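Local coordinates for putative alkaline phosphatase (Pseudomonas fluorescens, PDB 4F1V), which binds phosphate in a cleft between two lobes and probably delivers it to an ABC transporter for phosphate import, at residues Phe155-Cys160 with Phe272-Thr277; Val91-Ala96 with Met208-Ala213; Trp82-Gln87 with Phe298-Ala303. All coordinates share one frame; numbering follows the deposited sequence.

Contact 1 of 3, residues Phe155-Cys160 with Phe272-Thr277; sequences FLNAKC and FGPDNT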
# COMPACT_ATOMS: atom_id res chain seq x y z
N PHE A 155 3.13 -2.24 11.43
CA PHE A 155 2.90 -1.36 12.59
C PHE A 155 2.68 -2.23 13.85
O PHE A 155 3.28 -2.02 14.91
CB PHE A 155 1.71 -0.44 12.34
CG PHE A 155 1.46 0.50 13.49
CD1 PHE A 155 2.26 1.63 13.63
CD2 PHE A 155 0.47 0.32 14.43
CE1 PHE A 155 2.08 2.54 14.65
CE2 PHE A 155 0.28 1.21 15.49
CZ PHE A 155 1.08 2.31 15.59
N LEU A 156 1.82 -3.26 13.74
CA LEU A 156 1.56 -4.14 14.88
C LEU A 156 2.86 -4.84 15.32
O LEU A 156 3.13 -4.98 16.52
CB LEU A 156 0.49 -5.16 14.53
CG LEU A 156 -0.87 -4.61 14.10
CD1 LEU A 156 -1.79 -5.79 13.76
CD2 LEU A 156 -1.50 -3.70 15.16
N ASN A 157 3.67 -5.28 14.35
CA ASN A 157 4.93 -5.95 14.65
C ASN A 157 5.85 -5.00 15.47
O ASN A 157 6.56 -5.43 16.37
CB ASN A 157 5.58 -6.42 13.34
CG ASN A 157 6.99 -6.89 13.53
OD1 ASN A 157 7.94 -6.14 13.32
ND2 ASN A 157 7.15 -8.16 13.90
N ALA A 158 5.84 -3.72 15.11
CA ALA A 158 6.72 -2.76 15.73
C ALA A 158 6.25 -2.28 17.12
O ALA A 158 7.07 -1.86 17.92
CB ALA A 158 6.87 -1.54 14.84
N LYS A 159 4.92 -2.37 17.41
CA LYS A 159 4.34 -1.71 18.56
C LYS A 159 3.73 -2.60 19.60
O LYS A 159 3.53 -2.25 20.76
CB LYS A 159 3.27 -0.67 18.09
CG LYS A 159 3.86 0.49 17.30
CD LYS A 159 4.75 1.42 18.07
CE LYS A 159 5.29 2.53 17.27
NZ LYS A 159 6.00 3.52 18.13
N CYS A 160 3.28 -3.79 19.19
CA CYS A 160 2.41 -4.65 20.04
C CYS A 160 3.28 -5.65 20.80
O CYS A 160 3.35 -6.84 20.46
CB CYS A 160 1.37 -5.33 19.22
SG CYS A 160 0.29 -4.23 18.29
N PHE A 272 8.48 1.29 7.14
CA PHE A 272 8.50 1.62 8.55
C PHE A 272 8.64 0.36 9.37
O PHE A 272 8.33 -0.77 8.87
CB PHE A 272 7.24 2.46 8.93
CG PHE A 272 7.24 3.81 8.33
CD1 PHE A 272 6.78 4.02 7.01
CD2 PHE A 272 7.74 4.91 9.04
CE1 PHE A 272 6.82 5.30 6.47
CE2 PHE A 272 7.76 6.17 8.48
CZ PHE A 272 7.31 6.38 7.18
N GLY A 273 9.09 0.46 10.61
CA GLY A 273 9.35 -0.71 11.41
C GLY A 273 9.76 -0.27 12.80
O GLY A 273 9.55 0.86 13.24
N PRO A 274 10.33 -1.21 13.57
CA PRO A 274 10.68 -0.94 14.97
C PRO A 274 11.67 0.20 15.13
O PRO A 274 12.52 0.45 14.24
CB PRO A 274 11.30 -2.26 15.41
CG PRO A 274 10.68 -3.32 14.54
CD PRO A 274 10.61 -2.61 13.19
N ASP A 275 11.53 0.85 16.28
CA ASP A 275 12.44 1.86 16.69
C ASP A 275 13.91 1.36 16.71
O ASP A 275 14.22 0.26 16.94
CB ASP A 275 12.10 2.42 18.10
CG ASP A 275 10.80 3.15 18.20
OD1 ASP A 275 10.22 3.47 17.18
OD2 ASP A 275 10.38 3.36 19.40
N ASN A 276 14.79 2.36 16.48
CA ASN A 276 16.24 2.24 16.60
C ASN A 276 16.77 1.01 15.84
O ASN A 276 17.67 0.31 16.30
CB ASN A 276 16.69 2.42 18.02
CG ASN A 276 16.24 3.79 18.59
OD1 ASN A 276 16.57 4.96 18.09
ND2 ASN A 276 15.44 3.69 19.62
N THR A 277 16.23 0.83 14.61
CA THR A 277 16.61 -0.30 13.74
C THR A 277 16.96 0.20 12.39
O THR A 277 16.14 0.77 11.66
CB THR A 277 15.43 -1.30 13.67
OG1 THR A 277 15.05 -1.69 14.99
CG2 THR A 277 15.82 -2.56 12.94
O HOH W 1 9.12 0.10 17.93
O HOH W 2 8.04 5.28 17.11
O HOH W 3 7.98 2.13 19.40
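Ala158, in the last turn of the helix ending at Lys159, sets its CB against the backbone that joins Gly273 to Pro274. Ala158 CB lies 3.7 Å from Pro274 N, with Gly273 C almost as close. The Pro274 ring adds to this packing, its CG standing 4.2 Å from Ala158 CB. On the next residue back, Asn157, the first torsion puts CG anti to the backbone N (chi1 170°), and the side chain passes the proline ring at a slant, OD1 coming within 4.1 Å of Pro274 CG without any polar bond. The amide's ND2 is used outside the contact, as a donor to Phe167 O. The whole contact buries 156 Å², with Ala158 and Pro274 supplying the largest shares.

The other side is loose and wet. One water takes the N-H of Asp275, 3.0 Å from Asp275 N, and donates to Ala158 O at 2.8 Å, so it joins the two backbones where they do not meet directly. Further out, Lys159 NZ and Asp275 OD1 stay 4.3 Å apart, too far for a salt bridge. In one of the two conformers of Asp275, a water 2.7 Å from both Lys159 NZ and Asp275 OD2 spans the gap. Within the helix, Lys159 CG rests over one face of the Phe155 ring, toward its rim, 3.7 Å above the plane, and NZ also bonds a sulfate ion, probably from the crystallisation liquor.

The chemistry is that of a surface junction: one methyl group and a proline supply most of the direct packing, while the opposite charges are linked through water rather than by a direct salt bridge, their attraction probably screened.

Contact 2 of 3, residues Val91-Ala96 with Met208-Ala213; sequences VGTSVA and MSPDFA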
# COMPACT_ATOMS: atom_id res chain seq x y z
N VAL A 91 2.95 6.63 -4.02
CA VAL A 91 2.43 7.64 -3.10
C VAL A 91 2.62 7.11 -1.65
O VAL A 91 2.77 5.95 -1.43
CB VAL A 91 0.94 7.99 -3.33
CG1 VAL A 91 0.69 8.39 -4.78
CG2 VAL A 91 0.02 6.80 -2.97
N GLY A 92 2.57 8.09 -0.69
CA GLY A 92 2.43 7.69 0.72
C GLY A 92 0.99 7.54 1.14
O GLY A 92 0.08 8.16 0.52
N THR A 93 0.76 6.78 2.18
CA THR A 93 -0.59 6.53 2.67
C THR A 93 -0.61 6.27 4.17
O THR A 93 0.30 5.61 4.70
CB THR A 93 -1.22 5.29 1.92
OG1 THR A 93 -2.59 5.19 2.23
CG2 THR A 93 -0.49 3.99 2.13
N SER A 94 -1.68 6.73 4.81
CA SER A 94 -2.01 6.25 6.14
C SER A 94 -2.73 4.85 6.01
O SER A 94 -3.09 4.43 4.91
CB SER A 94 -2.91 7.24 6.89
OG SER A 94 -4.15 7.36 6.17
N VAL A 95 -2.92 4.21 7.16
CA VAL A 95 -3.79 3.07 7.27
C VAL A 95 -4.87 3.44 8.31
O VAL A 95 -4.53 3.71 9.48
CB VAL A 95 -3.05 1.79 7.69
CG1 VAL A 95 -4.05 0.63 7.85
CG2 VAL A 95 -1.94 1.45 6.72
N ALA A 96 -6.11 3.52 7.85
CA ALA A 96 -7.25 3.94 8.68
C ALA A 96 -7.89 2.72 9.42
O ALA A 96 -7.73 1.59 8.97
CB ALA A 96 -8.29 4.62 7.77
N MET A 208 -7.71 -0.32 6.87
CA MET A 208 -8.23 0.02 5.53
C MET A 208 -7.48 1.16 4.87
O MET A 208 -7.06 2.14 5.52
CB MET A 208 -9.71 0.45 5.69
CG MET A 208 -10.50 0.72 4.43
SD MET A 208 -10.50 -0.62 3.21
CE MET A 208 -11.15 -1.94 4.20
N SER A 209 -7.40 1.07 3.54
CA SER A 209 -7.06 2.21 2.70
C SER A 209 -7.78 3.48 3.16
O SER A 209 -9.01 3.43 3.37
CB SER A 209 -7.51 1.92 1.25
OG SER A 209 -7.42 3.05 0.46
N PRO A 210 -7.11 4.63 3.23
CA PRO A 210 -7.82 5.84 3.65
C PRO A 210 -8.81 6.31 2.62
O PRO A 210 -9.73 7.06 2.95
CB PRO A 210 -6.68 6.83 3.91
CG PRO A 210 -5.59 6.35 2.96
CD PRO A 210 -5.67 4.85 3.01
N ASP A 211 -8.66 5.87 1.37
CA ASP A 211 -9.72 6.17 0.38
C ASP A 211 -11.00 5.44 0.75
O ASP A 211 -12.05 6.00 1.05
CB ASP A 211 -9.25 5.78 -1.02
CG ASP A 211 -10.40 5.89 -2.02
OD1 ASP A 211 -10.54 5.01 -2.87
OD2 ASP A 211 -11.19 6.89 -1.88
N PHE A 212 -10.97 4.11 0.81
CA PHE A 212 -12.15 3.33 1.05
C PHE A 212 -12.70 3.43 2.51
O PHE A 212 -13.86 3.04 2.76
CB PHE A 212 -11.92 1.87 0.67
CG PHE A 212 -11.74 1.70 -0.85
CD1 PHE A 212 -12.81 1.92 -1.73
CD2 PHE A 212 -10.50 1.44 -1.38
CE1 PHE A 212 -12.64 1.81 -3.10
CE2 PHE A 212 -10.36 1.27 -2.76
CZ PHE A 212 -11.43 1.50 -3.63
N ALA A 213 -11.91 3.93 3.46
CA ALA A 213 -12.36 3.99 4.84
C ALA A 213 -13.49 4.98 5.09
O ALA A 213 -14.17 4.84 6.10
CB ALA A 213 -11.20 4.28 5.78
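Ala96 and Met208 form the backbone part of the contact, a single antiparallel bridge of the hydrogen-bonded kind. Ala96 N donates to Met208 O at 2.9 Å, with 152° at the hydrogen. The return bond, from Met208 N to Ala96 O, is short at 2.8 Å but bent to 125°, hence weak.

Close packing of polar atoms on a proline ring comes next. Thr93 OG1 stands opposite the backbone N, next to the carbonyl carbon (chi1 -170°), which takes it both to Ser94 O and to Pro210 CD, 3.2 Å from OG1. The Thr93 and Pro210 side chains cross at about a right angle, and Ser94 O is equally near that ring carbon. Ser94 OG rests 3.4 Å from Pro210 CB, while its hydrogen bond goes to Pro242 O. Thr93 OG1 gives its hydrogen to Ser94 O at 2.8 Å, in the carbonyl plane and on a lone pair, which fixes the hydroxyl's rotation beside the ring. A valine in place of Thr93 would probably leave Ser94 O without this donor and press a methyl group against Pro210 CD.

The apolar component is a pair of methyl groups, Ala96 CB and Ala213 CB, 3.5 Å apart.

All the touching residues are buried. Strand 85-94 ends here, with Thr93 and Val95 bonded through their backbones to Gly292 and Ile290 and covered by Leu151 of helix 147-159. Met208 packs on helix 190-198, while Ser209 OG bonds the carbonyl of Leu10, a residue lining the phosphate pocket.

Contact 3 of 3, residues Trp82-Gln87 with Phe298-Ala303; sequences WGKLIQ and FSQCYA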
# COMPACT_ATOMS: atom_id res chain seq x y z
N TRP A 82 13.94 -10.19 -20.64
CA TRP A 82 12.96 -9.14 -20.46
C TRP A 82 13.55 -7.86 -19.84
O TRP A 82 12.88 -6.83 -19.86
CB TRP A 82 11.76 -9.64 -19.58
CG TRP A 82 10.92 -10.65 -20.26
CD1 TRP A 82 11.07 -11.15 -21.54
CD2 TRP A 82 9.81 -11.35 -19.66
NE1 TRP A 82 10.08 -12.09 -21.78
CE2 TRP A 82 9.32 -12.26 -20.66
CE3 TRP A 82 9.20 -11.31 -18.39
CZ2 TRP A 82 8.24 -13.06 -20.42
CZ3 TRP A 82 8.11 -12.11 -18.16
CH2 TRP A 82 7.64 -13.00 -19.14
N GLY A 83 14.76 -7.95 -19.31
CA GLY A 83 15.36 -6.80 -18.64
C GLY A 83 15.07 -6.79 -17.13
O GLY A 83 14.26 -7.59 -16.62
N LYS A 84 15.76 -5.91 -16.43
CA LYS A 84 15.52 -5.71 -15.00
C LYS A 84 14.08 -5.23 -14.72
O LYS A 84 13.58 -4.36 -15.43
CB LYS A 84 16.51 -4.63 -14.47
CG LYS A 84 17.91 -5.17 -14.29
CD LYS A 84 18.94 -4.09 -13.91
CE LYS A 84 18.72 -3.45 -12.59
NZ LYS A 84 18.57 -4.36 -11.45
N LEU A 85 13.48 -5.72 -13.65
CA LEU A 85 12.26 -5.05 -13.20
C LEU A 85 12.66 -3.80 -12.39
O LEU A 85 13.80 -3.68 -11.86
CB LEU A 85 11.33 -5.98 -12.39
CG LEU A 85 11.78 -6.53 -11.02
CD1 LEU A 85 11.74 -5.52 -9.87
CD2 LEU A 85 10.96 -7.74 -10.62
N ILE A 86 11.68 -2.93 -12.27
CA ILE A 86 11.70 -1.66 -11.55
C ILE A 86 10.59 -1.72 -10.48
O ILE A 86 9.45 -2.04 -10.79
CB ILE A 86 11.45 -0.50 -12.52
CG1 ILE A 86 12.60 -0.39 -13.53
CG2 ILE A 86 11.21 0.81 -11.74
CD1 ILE A 86 12.34 0.58 -14.69
N GLN A 87 10.96 -1.38 -9.24
CA GLN A 87 9.99 -1.27 -8.12
C GLN A 87 10.21 0.13 -7.51
O GLN A 87 11.32 0.44 -7.07
CB GLN A 87 10.28 -2.34 -7.10
CG GLN A 87 9.23 -2.33 -5.95
CD GLN A 87 9.49 -3.38 -4.86
OE1 GLN A 87 8.58 -4.09 -4.40
NE2 GLN A 87 10.74 -3.46 -4.41
N PHE A 298 7.30 -2.22 -12.73
CA PHE A 298 7.38 -2.13 -14.19
C PHE A 298 8.61 -2.95 -14.67
O PHE A 298 9.44 -3.38 -13.87
CB PHE A 298 7.52 -0.67 -14.64
CG PHE A 298 6.22 0.11 -14.71
CD1 PHE A 298 5.60 0.62 -13.57
CD2 PHE A 298 5.60 0.29 -15.94
CE1 PHE A 298 4.38 1.31 -13.67
CE2 PHE A 298 4.39 0.96 -16.02
CZ PHE A 298 3.80 1.47 -14.91
N SER A 299 8.71 -3.09 -16.00
CA SER A 299 9.98 -3.53 -16.62
C SER A 299 10.79 -2.33 -17.06
O SER A 299 10.24 -1.33 -17.52
CB SER A 299 9.63 -4.42 -17.83
OG SER A 299 10.84 -4.99 -18.36
N GLN A 300 12.12 -2.48 -17.01
CA GLN A 300 12.97 -1.49 -17.66
C GLN A 300 12.80 -1.53 -19.19
O GLN A 300 12.98 -0.54 -19.86
CB GLN A 300 14.43 -1.70 -17.32
CG GLN A 300 15.34 -0.63 -17.85
CD GLN A 300 16.82 -0.83 -17.54
OE1 GLN A 300 17.21 -1.73 -16.77
NE2 GLN A 300 17.63 0.02 -18.12
N CYS A 301 12.49 -2.73 -19.73
CA CYS A 301 12.56 -2.95 -21.17
C CYS A 301 11.25 -3.62 -21.66
O CYS A 301 10.73 -4.57 -21.02
CB CYS A 301 13.74 -3.84 -21.57
SG CYS A 301 15.35 -3.34 -20.91
N TYR A 302 10.81 -3.18 -22.83
CA TYR A 302 9.67 -3.75 -23.54
C TYR A 302 10.10 -4.03 -24.97
O TYR A 302 10.69 -3.13 -25.59
CB TYR A 302 8.42 -2.83 -23.49
CG TYR A 302 7.90 -2.69 -22.07
CD1 TYR A 302 8.42 -1.73 -21.19
CD2 TYR A 302 6.90 -3.53 -21.58
CE1 TYR A 302 7.99 -1.62 -19.88
CE2 TYR A 302 6.47 -3.45 -20.25
CZ TYR A 302 7.00 -2.49 -19.39
OH TYR A 302 6.64 -2.37 -18.07
N ALA A 303 9.86 -5.20 -25.52
CA ALA A 303 10.29 -5.47 -26.89
C ALA A 303 9.70 -4.44 -27.83
O ALA A 303 10.33 -4.01 -28.82
CB ALA A 303 9.90 -6.89 -27.35
O HOH W 4 11.57 -6.94 -16.70
O HOH W 5 17.37 -4.25 -17.96
O HOH W 6 17.94 -4.37 -17.55
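Leu85 and Ile86 pair with Ser299 and Phe298 in an antiparallel beta contact, where strand 85-94, outermost in its mixed five-stranded sheet, begins beside the end of strand 291-299. Ile86 and Phe298 make the hydrogen-bonded pair: Ile86 N to Phe298 O is 2.8 Å and Phe298 N to Ile86 O is 2.9 Å, both nearly straight at the hydrogen. Leu85 and Ser299 make the adjoining non-hydrogen-bonded pair, their CA atoms 4.4 Å apart. Past the strand end, Gln300 N still donates to Lys84 O at 2.9 Å.

Side chains reinforce the pairing. With CG1 anti to its carbonyl carbon (chi1 -65°), Ile86 carries CD1 out to Gln300 CA, 3.7 Å away. Gln300 runs extended past Lys84, OE1 coming to 3.8 Å from Lys84 CB, while its NE2 bonds Ser357 O and Ala355 O. Ser299 OG donates to Cys301 O at 2.7 Å and accepts from a water that also donates to Gly83 O. Gly83 has positive phi after helix 79-82; a CB there would run into Cys301 SG, which is in a disulfide with Cys364.

Phe298 meets Phe315 edge-to-face and touches Val311, both on helix 305-318, whereas Leu85 packs on helices 33-42 and 68-77 on the other face, so helices cover the sheet on both sides. A mixed sheet layered between helices in this way is the core of a lobe in the periplasmic binding protein, or Venus flytrap, fold.

Along the chain contact 3 encloses the others: residues 82-87 come first and 298-303 last, with 91-96, 155-160, 208-213 and 272-277 between them, so that contacts 1 and 2 interlock. Contacts 2 and 3 use opposite ends of strand 85-94, which neighbours strand 291-299 in one sheet, and their centres are about 28 Å apart. Contact 1 lies about 19 Å from contact 2 and about 32 Å from contact 3, centre to centre, at the C-terminal end of helix 147-159, whose Leu151 covers contact 2. The long strand therefore links the sheet end at contact 3 to contact 2, whose Met208 side chain lies about 8 Å from the phosphate, bringing sequence-distant segments together in a two-lobed binding protein.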